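Local coordinates for protein putative glucoamylase (Bacteroides uniformis, PDB 4GL3) that is probably a glycoside hydrolase of the glucoamylase type, which would release glucose from the ends of alpha-glucan chains, at residues T252-M257 against G382-M387; F131-A137 against I155-W159; M19-Q23 against I388-R392; Y200-S205 against G409-F415; D260-D266 against G414-Y419. One frame throughout, in Å; residues are numbered along the deposited sequence.

Contact 1: T252-M257 against G382-M387; sequences THYSYM and GPIIVM
The selenium of Met387, present as selenomethionine, rests 3.4 Å from Tyr256 O. CE of the same residue reaches to Thr252 O, 4.0 Å away, so one flexible selenoether chain covers two backbone carbonyls. It gets there because CG stands beside the backbone N (chi1 -63°) and the chain folds again at chi2 and chi3. One turn earlier Pro383 presents its ring to the loop: its CG lies 4.0 Å from Tyr254 CE1 and its CB 4.3 Å from His253 CB. Met257 is modelled in two positions; in one, CE comes to 3.5 Å from Pro383 CA and Val386 crosses the chain at about a right angle, contacts that may hold only part of the time. No hydrogen bond crosses, and the interface is buried and mostly apolar. Helix 378-393 and the loop before helix 271-288 pack near the centre of what its six-hairpin clan suggests is an alpha/alpha toroid. Proline suits position 383 because the helix is kinked there and its N makes no bond to the preceding turn. Further out, the loop carbonyls have their own donors: Tyr335 OH for Thr252 O, Trp397 NE1 for Tyr256 O and Asn390 ND2 for Met257 O. His253 NE2 bonds Ser332 OG, and Tyr256 OH bonds His197 ND1. A bound Tris, probably from the crystallisation liquor, lies about 4 Å from the side chain of Tyr254 and may mark a pocket.

Contact 2: F131-A137 against I155-W159; sequences FEGLLAA and INNLW
Trp159 swings its CG opposite the backbone N (chi1 168°), while Leu135 keeps its CG beside its own N (chi1 -67°); together these rotations lay the leucine on a face of the indole. The two residues belong to successive helices, 124-140 and 146-161, which form an antiparallel alpha-alpha hairpin whose short segments cross at -143° with axes 10.2 Å apart. Leu135 CD1 sits 4.0 Å above the centroid of the Trp159 six-membered ring in a CH-pi contact, and CD2 leans toward the five-membered side near CG. A branched leucine suits this place because its two methyls span the bicycle. Phe131 meets the same indole obliquely, its CD1 4.1 Å from Trp159 CE3, and its CZ also touches Leu158 O, 3.5 Å away, at a slant. The indole NE1 turns elsewhere, to Asp405 OD2. Ile155 fills the far end of the interface: the small Ala137 meets it there, its CB 4.0 Å from Ile155 CD1, and that same CD1 comes to 3.5 Å from Leu134 O.

Contact 3: M19-Q23 against I388-R392; sequences MTLVQ and IENYR
Arg392 NH1 donates two hydrogen bonds in its guanidinium plane, to Thr20 OG1 and to Gln23 OE1, each 2.9 Å long. They cross-link the first helix, 15-27, to the late helix 378-393 as an antiparallel pair whose short segments cross at -147°. Arginine suits the place because its long chain carries a planar, multi-donor group across to side chains of the facing helix. Its NH2 pairs with Asp16. The amide of Gln23 serves both charges: while OE1 accepts from arginine, NE2 donates 3.0 Å to Glu389 OE1, almost straight (173°), with amide and carboxylate nearly coplanar. This oxygen, met on its anti side, also forms a salt bridge with Arg70, probably balancing nearby positive charge, and OE2 bonds Thr393 OG1. Met19, a selenomethionine, lays CB over one guanidinium face, and its SE lies at the Tyr391 ring edge, 4.9 Å from the centroid, a Met-aromatic contact. Ile388 CG2 presses on the flat amide, 3.5 Å from Gln23 CD, and its CD1 reaches 3.8 Å to Val22 CG1.

Contact 4: Y200-S205 against G409-F415; sequences YILGAS and GLRRLGF
One hydrogen bond joins the two segments: Arg412 NH1 donates 2.9 Å to Ala204 O, in the carbonyl plane on a lone pair and in the plane of its own guanidinium. The bend at chi3 (70°) turns the tip back to this carbonyl near the end of helix 197-205, and the same NH1 also reaches Ile211 O. Backbone closeness is the second kind of contact. Ser205 OG, hydrogen-bonded 2.7 Å to Ile201 O within its own helix, comes within 3.3 Å of Gly409 CA, a close approach that suits glycine, which has no side chain here. Apolar packing makes up the rest. Ala204 CB, short enough to admit a leucine, touches Leu413 CG at 3.7 Å. Ile201 CD1 touches both Leu413 CD1 and Phe415 CE1, 3.7 Å from each, and its CG2 meets Leu410 CD2. The partner helix ends in a Schellman motif: Phe415 N returns 3.0 Å to Leu410 O and Gly414 N to Arg411 O, with Gly414 taking the positive phi that glycine tolerates best.

Contact 5: D260-D266 against G414-Y419; sequences DPRGLKD and GFTSPY
Asp260 OD2 is gripped twice, by Tyr419 OH at 2.7 Å on its anti lone pair and by Arg262 NH2 at 2.8 Å on the syn side. Arg262 NE takes the other oxygen, OD1, at 3.0 Å, making a side-on salt bridge, while Arg262 N bonds OD1 from above the carboxylate plane to close an Asx turn. Asp suits the place because its short arm reaches its own backbone two residues on. A type II turn from Pro261 to Leu264 follows, with Gly263 holding the positive phi that the turn needs. Beyond it Lys265 and Thr416 form a single antiparallel hydrogen-bonded bridge, Thr416 N to Lys265 O 2.9 Å and Lys265 N to Thr416 O 3.1 Å. Asp266 CB lies over the centre of the Phe415 ring, 3.8 Å from the centroid, and its OD2 accepts from the hydroxyls of Tyr216 and Tyr271. Ser417 OG accepts from Tyr419 N in an ST turn and donates 2.6 Å to a water, which donates on to Asp260 O and Arg262 O. With four donors set round one carboxylate, its rotation is well fixed; Tyr419, near the C terminus, is thereby tied to a hydrogen-bonded turn by a directional bond.

How the contacts relate
From the N terminus, helix 15-27 opens contact 3, which closes only at 388-392 and so encloses contacts 1 and 2. Contact 2 closes first, a short hairpin between 131-137 and 155-159. Contact 4 opens next at 200-205, then contact 1 at 252-257 and contact 5 at 260-266, a few residues further along the same loop. Contact 1 closes at 382-387, immediately before contact 3 on the same helix, 378-393, and lies within the span of contact 4 as well. Contact 5 crosses contacts 1, 3 and 4, and contact 4 crosses contact 3. The C-terminal segments of contacts 4 and 5 share Gly414 and Phe415, so the tail joins helix 197-205 to the 260-266 loop. Leu202 packs against contact 2.

Contact 1: T252-M257 against G382-M387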
# COMPACT_ATOMS: atom_id res chain seq x y z
N THR A 252 5.40 -5.73 -3.16
CA THR A 252 4.69 -5.81 -4.48
C THR A 252 3.29 -5.19 -4.44
O THR A 252 2.57 -5.24 -5.44
CB THR A 252 4.58 -7.26 -4.96
OG1 THR A 252 3.64 -7.97 -4.12
CG2 THR A 252 5.97 -7.92 -4.94
N HIS A 253 2.92 -4.59 -3.30
CA HIS A 253 1.59 -4.05 -3.11
C HIS A 253 1.52 -2.52 -2.98
O HIS A 253 0.74 -1.90 -3.64
CB HIS A 253 0.89 -4.66 -1.87
CG HIS A 253 0.87 -6.14 -1.87
ND1 HIS A 253 0.88 -6.87 -0.70
CD2 HIS A 253 0.94 -7.04 -2.88
CE1 HIS A 253 0.92 -8.16 -1.00
NE2 HIS A 253 0.94 -8.29 -2.32
N TYR A 254 2.27 -1.91 -2.07
CA TYR A 254 1.90 -0.53 -1.68
C TYR A 254 2.03 0.55 -2.80
O TYR A 254 1.19 1.43 -2.90
CB TYR A 254 2.66 -0.06 -0.43
CG TYR A 254 2.36 -0.73 0.89
CD1 TYR A 254 1.46 -1.77 1.00
CD2 TYR A 254 3.01 -0.30 2.05
CE1 TYR A 254 1.23 -2.40 2.22
CE2 TYR A 254 2.78 -0.90 3.26
CZ TYR A 254 1.88 -1.96 3.35
OH TYR A 254 1.67 -2.60 4.58
N SER A 255 3.09 0.49 -3.58
CA SER A 255 3.31 1.40 -4.70
C SER A 255 2.53 1.00 -5.95
O SER A 255 2.41 1.82 -6.86
CB SER A 255 4.84 1.49 -5.05
OG SER A 255 5.62 2.11 -4.02
N TYR A 256 1.97 -0.22 -5.98
CA TYR A 256 1.36 -0.83 -7.18
C TYR A 256 -0.15 -1.01 -7.05
O TYR A 256 -0.82 -1.84 -7.70
CB TYR A 256 2.08 -2.15 -7.52
CG TYR A 256 3.55 -1.89 -7.55
CD1 TYR A 256 4.13 -1.15 -8.59
CD2 TYR A 256 4.38 -2.30 -6.51
CE1 TYR A 256 5.49 -0.87 -8.62
CE2 TYR A 256 5.74 -2.02 -6.51
CZ TYR A 256 6.29 -1.28 -7.55
OH TYR A 256 7.63 -0.99 -7.55
N MSE A 257 -0.69 -0.19 -6.20
CA MSE A 257 -2.12 -0.05 -6.01
C MSE A 257 -2.69 0.84 -7.12
O MSE A 257 -3.69 0.53 -7.76
CB MSE A 257 -2.35 0.58 -4.64
CG MSE A 257 -3.42 -0.07 -3.92
SE MSE A 257 -2.88 -1.36 -2.59
CE MSE A 257 -4.21 -0.55 -1.35
N GLY A 382 -6.16 -2.71 3.53
CA GLY A 382 -6.36 -1.91 2.36
C GLY A 382 -6.03 -2.63 1.06
O GLY A 382 -6.83 -2.61 0.11
N PRO A 383 -4.83 -3.23 1.00
CA PRO A 383 -4.42 -3.90 -0.25
C PRO A 383 -5.28 -5.10 -0.62
O PRO A 383 -5.40 -5.42 -1.80
CB PRO A 383 -2.94 -4.31 0.01
CG PRO A 383 -2.46 -3.34 1.09
CD PRO A 383 -3.69 -3.10 1.96
N ILE A 384 -5.89 -5.75 0.36
CA ILE A 384 -6.77 -6.87 0.08
C ILE A 384 -7.94 -6.37 -0.75
O ILE A 384 -8.23 -6.97 -1.79
CB ILE A 384 -7.26 -7.58 1.35
CG1 ILE A 384 -6.09 -8.24 2.08
CG2 ILE A 384 -8.36 -8.60 1.01
CD1 ILE A 384 -6.45 -8.73 3.50
N ILE A 385 -8.57 -5.26 -0.35
CA ILE A 385 -9.74 -4.74 -1.07
C ILE A 385 -9.30 -4.30 -2.46
O ILE A 385 -9.91 -4.65 -3.47
CB ILE A 385 -10.41 -3.51 -0.38
CG1 ILE A 385 -10.89 -3.83 1.01
CG2 ILE A 385 -11.62 -3.02 -1.20
CD1 ILE A 385 -11.18 -2.59 1.85
N VAL A 386 -8.25 -3.49 -2.51
CA VAL A 386 -7.88 -2.79 -3.73
C VAL A 386 -7.23 -3.69 -4.77
O VAL A 386 -7.49 -3.54 -5.94
CB VAL A 386 -6.96 -1.55 -3.41
CG1 VAL A 386 -6.43 -0.94 -4.71
CG2 VAL A 386 -7.75 -0.52 -2.62
N MSE A 387 -6.38 -4.63 -4.35
CA MSE A 387 -5.69 -5.49 -5.33
C MSE A 387 -6.64 -6.54 -5.86
O MSE A 387 -6.54 -6.91 -7.02
CB MSE A 387 -4.41 -6.13 -4.73
CG MSE A 387 -3.34 -5.10 -4.34
SE MSE A 387 -2.66 -4.04 -5.83
CE MSE A 387 -1.25 -5.17 -6.53

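Contact 2: F131-A137 against I155-W159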
# COMPACT_ATOMS: atom_id res chain seq x y z
N PHE A 131 -1.10 10.31 -1.52
CA PHE A 131 -1.24 10.93 -2.85
C PHE A 131 -1.56 9.89 -3.93
O PHE A 131 -2.24 10.18 -4.88
CB PHE A 131 -0.01 11.78 -3.21
CG PHE A 131 -0.04 13.16 -2.56
CD1 PHE A 131 -1.01 14.05 -2.90
CD2 PHE A 131 0.83 13.49 -1.55
CE1 PHE A 131 -1.13 15.29 -2.28
CE2 PHE A 131 0.77 14.74 -0.94
CZ PHE A 131 -0.23 15.63 -1.31
N GLU A 132 -1.05 8.68 -3.77
CA GLU A 132 -1.41 7.58 -4.70
C GLU A 132 -2.95 7.43 -4.74
O GLU A 132 -3.59 7.51 -5.79
CB GLU A 132 -0.68 6.29 -4.29
CG GLU A 132 -0.88 5.09 -5.22
CD GLU A 132 -0.15 3.85 -4.73
OE1 GLU A 132 0.45 3.85 -3.62
OE2 GLU A 132 -0.15 2.85 -5.46
N GLY A 133 -3.56 7.33 -3.58
CA GLY A 133 -5.00 7.37 -3.51
C GLY A 133 -5.69 8.65 -3.95
O GLY A 133 -6.68 8.59 -4.67
N LEU A 134 -5.19 9.82 -3.54
CA LEU A 134 -5.85 11.08 -3.88
C LEU A 134 -5.79 11.32 -5.38
O LEU A 134 -6.74 11.86 -5.96
CB LEU A 134 -5.32 12.28 -3.09
CG LEU A 134 -5.53 12.31 -1.55
CD1 LEU A 134 -4.86 13.59 -0.97
CD2 LEU A 134 -7.01 12.23 -1.15
N LEU A 135 -4.71 10.91 -6.05
CA LEU A 135 -4.67 11.18 -7.50
C LEU A 135 -5.67 10.27 -8.27
O LEU A 135 -6.28 10.73 -9.23
CB LEU A 135 -3.24 11.13 -8.07
CG LEU A 135 -2.28 12.23 -7.60
CD1 LEU A 135 -0.98 12.08 -8.38
CD2 LEU A 135 -2.83 13.63 -7.79
N ALA A 136 -5.83 9.02 -7.82
CA ALA A 136 -6.89 8.13 -8.30
C ALA A 136 -8.24 8.79 -8.06
O ALA A 136 -9.07 8.86 -8.97
CB ALA A 136 -6.81 6.75 -7.64
N ALA A 137 -8.48 9.30 -6.85
CA ALA A 137 -9.78 9.95 -6.55
C ALA A 137 -10.03 11.17 -7.43
O ALA A 137 -11.13 11.37 -7.93
CB ALA A 137 -9.88 10.30 -5.06
N ILE A 155 -7.94 18.42 -3.97
CA ILE A 155 -6.86 17.44 -4.23
C ILE A 155 -5.79 18.10 -5.10
O ILE A 155 -4.62 17.92 -4.86
CB ILE A 155 -7.39 16.14 -4.90
CG1 ILE A 155 -8.18 15.29 -3.88
CG2 ILE A 155 -6.24 15.35 -5.51
CD1 ILE A 155 -8.92 14.09 -4.44
N ASN A 156 -6.19 18.86 -6.11
CA ASN A 156 -5.19 19.43 -7.01
C ASN A 156 -4.28 20.40 -6.24
O ASN A 156 -3.10 20.43 -6.47
CB ASN A 156 -5.81 20.16 -8.19
CG ASN A 156 -4.77 20.44 -9.29
OD1 ASN A 156 -4.13 19.52 -9.84
ND2 ASN A 156 -4.60 21.67 -9.57
N ASN A 157 -4.87 21.20 -5.34
CA ASN A 157 -4.10 22.11 -4.51
C ASN A 157 -3.14 21.39 -3.54
O ASN A 157 -1.97 21.76 -3.41
CB ASN A 157 -5.05 23.05 -3.75
CG ASN A 157 -4.33 24.03 -2.90
OD1 ASN A 157 -4.29 23.88 -1.68
ND2 ASN A 157 -3.70 25.03 -3.53
N LEU A 158 -3.62 20.34 -2.87
CA LEU A 158 -2.75 19.47 -2.05
C LEU A 158 -1.61 18.90 -2.87
O LEU A 158 -0.43 18.92 -2.46
CB LEU A 158 -3.54 18.32 -1.41
CG LEU A 158 -4.47 18.70 -0.27
CD1 LEU A 158 -5.22 17.45 0.19
CD2 LEU A 158 -3.68 19.31 0.88
N TRP A 159 -1.95 18.38 -4.05
CA TRP A 159 -0.92 17.82 -4.92
C TRP A 159 0.12 18.88 -5.32
O TRP A 159 1.31 18.61 -5.26
CB TRP A 159 -1.58 17.19 -6.15
CG TRP A 159 -0.69 16.80 -7.29
CD1 TRP A 159 -0.83 17.20 -8.60
CD2 TRP A 159 0.40 15.88 -7.27
NE1 TRP A 159 0.13 16.60 -9.38
CE2 TRP A 159 0.89 15.79 -8.59
CE3 TRP A 159 1.04 15.15 -6.27
CZ2 TRP A 159 2.00 15.02 -8.92
CZ3 TRP A 159 2.13 14.36 -6.61
CH2 TRP A 159 2.61 14.31 -7.93

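Contact 3: M19-Q23 against I388-R392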
# COMPACT_ATOMS: atom_id res chain seq x y z
N MSE A 19 -14.68 -13.45 -3.48
CA MSE A 19 -13.96 -12.19 -3.62
C MSE A 19 -14.80 -11.03 -3.16
O MSE A 19 -14.31 -10.19 -2.44
CB MSE A 19 -13.50 -11.96 -5.06
CG MSE A 19 -12.33 -12.85 -5.45
SE MSE A 19 -11.53 -12.42 -7.17
CE MSE A 19 -12.89 -13.20 -8.32
N THR A 20 -16.07 -11.02 -3.55
CA THR A 20 -16.98 -9.97 -3.21
C THR A 20 -17.21 -9.93 -1.70
O THR A 20 -17.18 -8.86 -1.11
CB THR A 20 -18.32 -10.12 -3.93
OG1 THR A 20 -18.09 -10.01 -5.34
CG2 THR A 20 -19.35 -9.04 -3.45
N LEU A 21 -17.39 -11.09 -1.07
CA LEU A 21 -17.53 -11.12 0.40
C LEU A 21 -16.27 -10.59 1.08
O LEU A 21 -16.35 -9.79 2.02
CB LEU A 21 -17.89 -12.52 0.91
CG LEU A 21 -18.04 -12.66 2.43
CD1 LEU A 21 -19.21 -11.82 2.91
CD2 LEU A 21 -18.27 -14.13 2.84
N VAL A 22 -15.09 -10.98 0.61
CA VAL A 22 -13.84 -10.53 1.23
C VAL A 22 -13.73 -8.99 1.11
O VAL A 22 -13.43 -8.28 2.09
CB VAL A 22 -12.62 -11.27 0.64
CG1 VAL A 22 -11.29 -10.62 1.06
CG2 VAL A 22 -12.71 -12.74 1.06
N GLN A 23 -14.04 -8.46 -0.07
CA GLN A 23 -14.00 -7.02 -0.27
C GLN A 23 -15.02 -6.28 0.60
O GLN A 23 -14.72 -5.25 1.20
CB GLN A 23 -14.26 -6.70 -1.75
CG GLN A 23 -13.16 -7.12 -2.70
CD GLN A 23 -13.47 -6.64 -4.11
OE1 GLN A 23 -14.39 -7.18 -4.74
NE2 GLN A 23 -12.74 -5.61 -4.60
N ILE A 388 -7.61 -6.98 -5.05
CA ILE A 388 -8.67 -7.83 -5.56
C ILE A 388 -9.36 -7.05 -6.66
O ILE A 388 -9.57 -7.57 -7.76
CB ILE A 388 -9.69 -8.30 -4.49
CG1 ILE A 388 -9.05 -9.38 -3.58
CG2 ILE A 388 -11.00 -8.82 -5.14
CD1 ILE A 388 -9.86 -9.67 -2.31
N GLU A 389 -9.68 -5.78 -6.42
CA GLU A 389 -10.38 -5.06 -7.48
C GLU A 389 -9.51 -4.88 -8.76
O GLU A 389 -10.03 -4.99 -9.88
CB GLU A 389 -10.87 -3.68 -7.02
CG GLU A 389 -11.83 -3.03 -7.99
CD GLU A 389 -13.05 -3.90 -8.24
OE1 GLU A 389 -13.54 -4.48 -7.24
OE2 GLU A 389 -13.52 -3.98 -9.41
N ASN A 390 -8.24 -4.52 -8.59
CA ASN A 390 -7.35 -4.44 -9.73
C ASN A 390 -7.32 -5.74 -10.55
O ASN A 390 -7.37 -5.69 -11.78
CB ASN A 390 -5.93 -4.04 -9.31
CG ASN A 390 -5.80 -2.55 -9.08
OD1 ASN A 390 -6.54 -1.77 -9.69
ND2 ASN A 390 -4.84 -2.14 -8.20
N TYR A 391 -7.24 -6.88 -9.87
CA TYR A 391 -7.38 -8.18 -10.57
C TYR A 391 -8.70 -8.29 -11.30
O TYR A 391 -8.73 -8.74 -12.43
CB TYR A 391 -7.26 -9.34 -9.58
CG TYR A 391 -7.70 -10.68 -10.14
CD1 TYR A 391 -7.01 -11.27 -11.19
CD2 TYR A 391 -8.81 -11.34 -9.63
CE1 TYR A 391 -7.38 -12.49 -11.71
CE2 TYR A 391 -9.19 -12.58 -10.14
CZ TYR A 391 -8.46 -13.12 -11.18
OH TYR A 391 -8.81 -14.30 -11.72
N ARG A 392 -9.82 -7.91 -10.68
CA ARG A 392 -11.11 -8.14 -11.34
C ARG A 392 -11.45 -7.14 -12.48
O ARG A 392 -12.07 -7.52 -13.42
CB ARG A 392 -12.25 -8.13 -10.31
CG ARG A 392 -12.11 -9.11 -9.14
CD ARG A 392 -13.20 -8.90 -8.09
NE ARG A 392 -14.42 -9.58 -8.49
CZ ARG A 392 -15.52 -9.66 -7.73
NH1 ARG A 392 -15.61 -9.03 -6.54
NH2 ARG A 392 -16.54 -10.36 -8.18

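Contact 4: Y200-S205 against G409-F415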
# COMPACT_ATOMS: atom_id res chain seq x y z
N TYR A 200 9.47 8.13 -5.64
CA TYR A 200 10.28 8.68 -6.73
C TYR A 200 9.44 9.00 -7.95
O TYR A 200 9.67 10.03 -8.59
CB TYR A 200 11.42 7.74 -7.11
CG TYR A 200 12.54 7.77 -6.10
CD1 TYR A 200 12.50 6.99 -4.92
CD2 TYR A 200 13.64 8.62 -6.27
CE1 TYR A 200 13.51 7.06 -3.96
CE2 TYR A 200 14.65 8.69 -5.31
CZ TYR A 200 14.60 7.93 -4.16
OH TYR A 200 15.64 8.01 -3.22
N ILE A 201 8.45 8.14 -8.26
CA ILE A 201 7.55 8.41 -9.39
C ILE A 201 6.76 9.71 -9.16
O ILE A 201 6.69 10.53 -10.04
CB ILE A 201 6.55 7.25 -9.66
CG1 ILE A 201 7.22 5.88 -9.86
CG2 ILE A 201 5.60 7.58 -10.80
CD1 ILE A 201 8.40 5.89 -10.72
N LEU A 202 6.17 9.89 -7.96
CA LEU A 202 5.43 11.13 -7.67
C LEU A 202 6.39 12.33 -7.65
O LEU A 202 6.07 13.41 -8.19
CB LEU A 202 4.67 11.03 -6.35
CG LEU A 202 3.50 10.00 -6.31
CD1 LEU A 202 2.86 9.87 -4.93
CD2 LEU A 202 2.47 10.37 -7.36
N GLY A 203 7.55 12.16 -7.05
CA GLY A 203 8.58 13.24 -7.08
C GLY A 203 8.89 13.68 -8.50
O GLY A 203 9.05 14.87 -8.77
N ALA A 204 8.98 12.74 -9.43
CA ALA A 204 9.31 13.04 -10.83
C ALA A 204 8.12 13.67 -11.54
O ALA A 204 8.32 14.38 -12.54
CB ALA A 204 9.75 11.77 -11.59
N SER A 205 6.92 13.36 -11.04
CA SER A 205 5.65 13.79 -11.66
C SER A 205 5.18 15.19 -11.24
O SER A 205 4.31 15.78 -11.88
CB SER A 205 4.52 12.80 -11.32
OG SER A 205 4.81 11.47 -11.71
N GLY A 409 5.69 12.17 -15.31
CA GLY A 409 6.73 11.63 -14.43
C GLY A 409 7.35 10.32 -14.91
O GLY A 409 8.60 10.18 -14.93
N LEU A 410 6.51 9.39 -15.31
CA LEU A 410 7.00 8.09 -15.79
C LEU A 410 7.85 8.29 -17.03
O LEU A 410 8.88 7.66 -17.15
CB LEU A 410 5.84 7.15 -16.08
CG LEU A 410 5.07 6.60 -14.89
CD1 LEU A 410 3.80 5.87 -15.36
CD2 LEU A 410 5.95 5.67 -14.05
N ARG A 411 7.43 9.16 -17.95
CA ARG A 411 8.25 9.43 -19.13
C ARG A 411 9.60 10.04 -18.77
O ARG A 411 10.61 9.64 -19.30
CB ARG A 411 7.54 10.36 -20.12
CG ARG A 411 6.52 9.66 -20.97
CD ARG A 411 6.30 10.40 -22.28
NE ARG A 411 4.96 10.13 -22.77
CZ ARG A 411 4.66 9.13 -23.57
NH1 ARG A 411 5.60 8.30 -24.01
NH2 ARG A 411 3.40 8.96 -23.95
N ARG A 412 9.61 11.01 -17.84
CA ARG A 412 10.87 11.64 -17.41
C ARG A 412 11.86 10.59 -16.91
O ARG A 412 13.04 10.71 -17.17
CB ARG A 412 10.64 12.68 -16.28
CG ARG A 412 9.98 13.94 -16.74
CD ARG A 412 9.91 14.96 -15.62
NE ARG A 412 11.23 15.49 -15.31
CZ ARG A 412 11.76 15.57 -14.10
NH1 ARG A 412 11.10 15.20 -13.02
NH2 ARG A 412 12.99 16.02 -13.96
N LEU A 413 11.37 9.57 -16.20
CA LEU A 413 12.21 8.56 -15.63
C LEU A 413 12.55 7.44 -16.61
O LEU A 413 13.25 6.54 -16.25
CB LEU A 413 11.61 8.00 -14.34
CG LEU A 413 11.48 8.98 -13.19
CD1 LEU A 413 10.92 8.29 -11.97
CD2 LEU A 413 12.81 9.70 -12.94
N GLY A 414 12.08 7.52 -17.86
CA GLY A 414 12.45 6.57 -18.87
C GLY A 414 11.55 5.36 -18.95
O GLY A 414 11.90 4.38 -19.57
N PHE A 415 10.37 5.40 -18.36
CA PHE A 415 9.50 4.20 -18.40
C PHE A 415 8.79 4.06 -19.74
O PHE A 415 8.54 5.06 -20.39
CB PHE A 415 8.40 4.26 -17.37
CG PHE A 415 8.84 3.94 -15.99
CD1 PHE A 415 9.46 4.91 -15.21
CD2 PHE A 415 8.65 2.69 -15.47
CE1 PHE A 415 9.84 4.63 -13.91
CE2 PHE A 415 9.04 2.39 -14.19
CZ PHE A 415 9.63 3.37 -13.40

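Contact 5: D260-D266 against G414-Y419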
# COMPACT_ATOMS: atom_id res chain seq x y z
N ASP A 260 0.23 0.65 -12.22
CA ASP A 260 0.02 -0.64 -12.83
C ASP A 260 1.36 -1.20 -13.33
O ASP A 260 1.93 -0.69 -14.29
CB ASP A 260 -0.98 -0.49 -14.01
CG ASP A 260 -1.48 -1.81 -14.58
OD1 ASP A 260 -0.92 -2.89 -14.30
OD2 ASP A 260 -2.47 -1.75 -15.36
N PRO A 261 1.84 -2.31 -12.74
CA PRO A 261 3.10 -2.92 -13.19
C PRO A 261 3.02 -3.73 -14.46
O PRO A 261 4.09 -4.10 -15.00
CB PRO A 261 3.49 -3.83 -12.03
CG PRO A 261 2.19 -4.26 -11.47
CD PRO A 261 1.21 -3.11 -11.68
N ARG A 262 1.81 -3.99 -14.98
CA ARG A 262 1.67 -4.78 -16.20
C ARG A 262 2.17 -4.00 -17.43
O ARG A 262 1.69 -2.90 -17.73
CB ARG A 262 0.21 -5.23 -16.37
CG ARG A 262 -0.29 -6.08 -15.19
CD ARG A 262 -1.77 -6.41 -15.31
NE ARG A 262 -2.50 -5.14 -15.38
CZ ARG A 262 -3.72 -4.99 -15.88
NH1 ARG A 262 -4.41 -6.02 -16.33
NH2 ARG A 262 -4.28 -3.79 -15.91
N GLY A 263 3.16 -4.55 -18.12
CA GLY A 263 3.82 -3.90 -19.25
C GLY A 263 4.67 -2.70 -18.82
O GLY A 263 5.17 -1.97 -19.68
N LEU A 264 4.86 -2.50 -17.52
CA LEU A 264 5.70 -1.41 -17.01
C LEU A 264 7.18 -1.78 -17.01
O LEU A 264 7.55 -2.80 -16.46
CB LEU A 264 5.25 -1.01 -15.61
CG LEU A 264 5.84 0.30 -15.04
CD1 LEU A 264 5.27 1.50 -15.79
CD2 LEU A 264 5.56 0.34 -13.52
N LYS A 265 8.02 -0.95 -17.65
CA LYS A 265 9.44 -1.24 -17.82
C LYS A 265 10.25 0.05 -17.70
O LYS A 265 9.87 1.06 -18.28
CB LYS A 265 9.74 -1.83 -19.20
CG LYS A 265 9.05 -3.16 -19.54
CD LYS A 265 9.65 -3.72 -20.85
CE LYS A 265 9.27 -5.15 -21.19
NZ LYS A 265 7.80 -5.28 -21.35
N ASP A 266 11.38 0.01 -16.99
CA ASP A 266 12.35 1.12 -17.05
C ASP A 266 13.67 0.48 -17.43
O ASP A 266 13.67 -0.69 -17.86
CB ASP A 266 12.40 1.94 -15.76
CG ASP A 266 12.93 1.16 -14.56
OD1 ASP A 266 13.34 -0.01 -14.73
OD2 ASP A 266 12.86 1.71 -13.44
N GLY A 414 12.08 7.52 -17.86
CA GLY A 414 12.45 6.57 -18.87
C GLY A 414 11.55 5.36 -18.95
O GLY A 414 11.90 4.38 -19.57
N PHE A 415 10.37 5.40 -18.36
CA PHE A 415 9.50 4.20 -18.40
C PHE A 415 8.79 4.06 -19.74
O PHE A 415 8.54 5.06 -20.39
CB PHE A 415 8.40 4.26 -17.37
CG PHE A 415 8.84 3.94 -15.99
CD1 PHE A 415 9.46 4.91 -15.21
CD2 PHE A 415 8.65 2.69 -15.47
CE1 PHE A 415 9.84 4.63 -13.91
CE2 PHE A 415 9.04 2.39 -14.19
CZ PHE A 415 9.63 3.37 -13.40
N THR A 416 8.50 2.81 -20.13
CA THR A 416 7.51 2.50 -21.18
C THR A 416 6.36 1.73 -20.48
O THR A 416 6.54 1.08 -19.42
CB THR A 416 8.10 1.65 -22.31
OG1 THR A 416 8.68 0.49 -21.72
CG2 THR A 416 9.20 2.42 -23.13
N SER A 417 5.16 1.84 -21.05
CA SER A 417 3.95 1.22 -20.48
C SER A 417 2.87 1.24 -21.57
O SER A 417 2.87 2.13 -22.42
CB SER A 417 3.47 2.01 -19.24
OG SER A 417 2.18 1.61 -18.79
N PRO A 418 1.94 0.28 -21.55
CA PRO A 418 0.82 0.40 -22.50
C PRO A 418 -0.03 1.66 -22.28
O PRO A 418 -0.74 2.06 -23.18
CB PRO A 418 -0.02 -0.85 -22.25
CG PRO A 418 0.46 -1.44 -20.97
CD PRO A 418 1.85 -0.93 -20.71
N TYR A 419 0.06 2.29 -21.11
CA TYR A 419 -0.67 3.55 -20.85
C TYR A 419 -0.01 4.77 -21.49
O TYR A 419 -0.64 5.83 -21.56
CB TYR A 419 -0.77 3.81 -19.36
CG TYR A 419 -1.63 2.85 -18.60
CD1 TYR A 419 -1.10 1.68 -18.07
CD2 TYR A 419 -3.01 3.12 -18.40
CE1 TYR A 419 -1.89 0.80 -17.36
CE2 TYR A 419 -3.81 2.24 -17.67
CZ TYR A 419 -3.23 1.09 -17.15
OH TYR A 419 -3.96 0.21 -16.41
O HOH W 1 1.73 -0.27 -17.08
O HOH W 2 6.73 -1.27 -21.89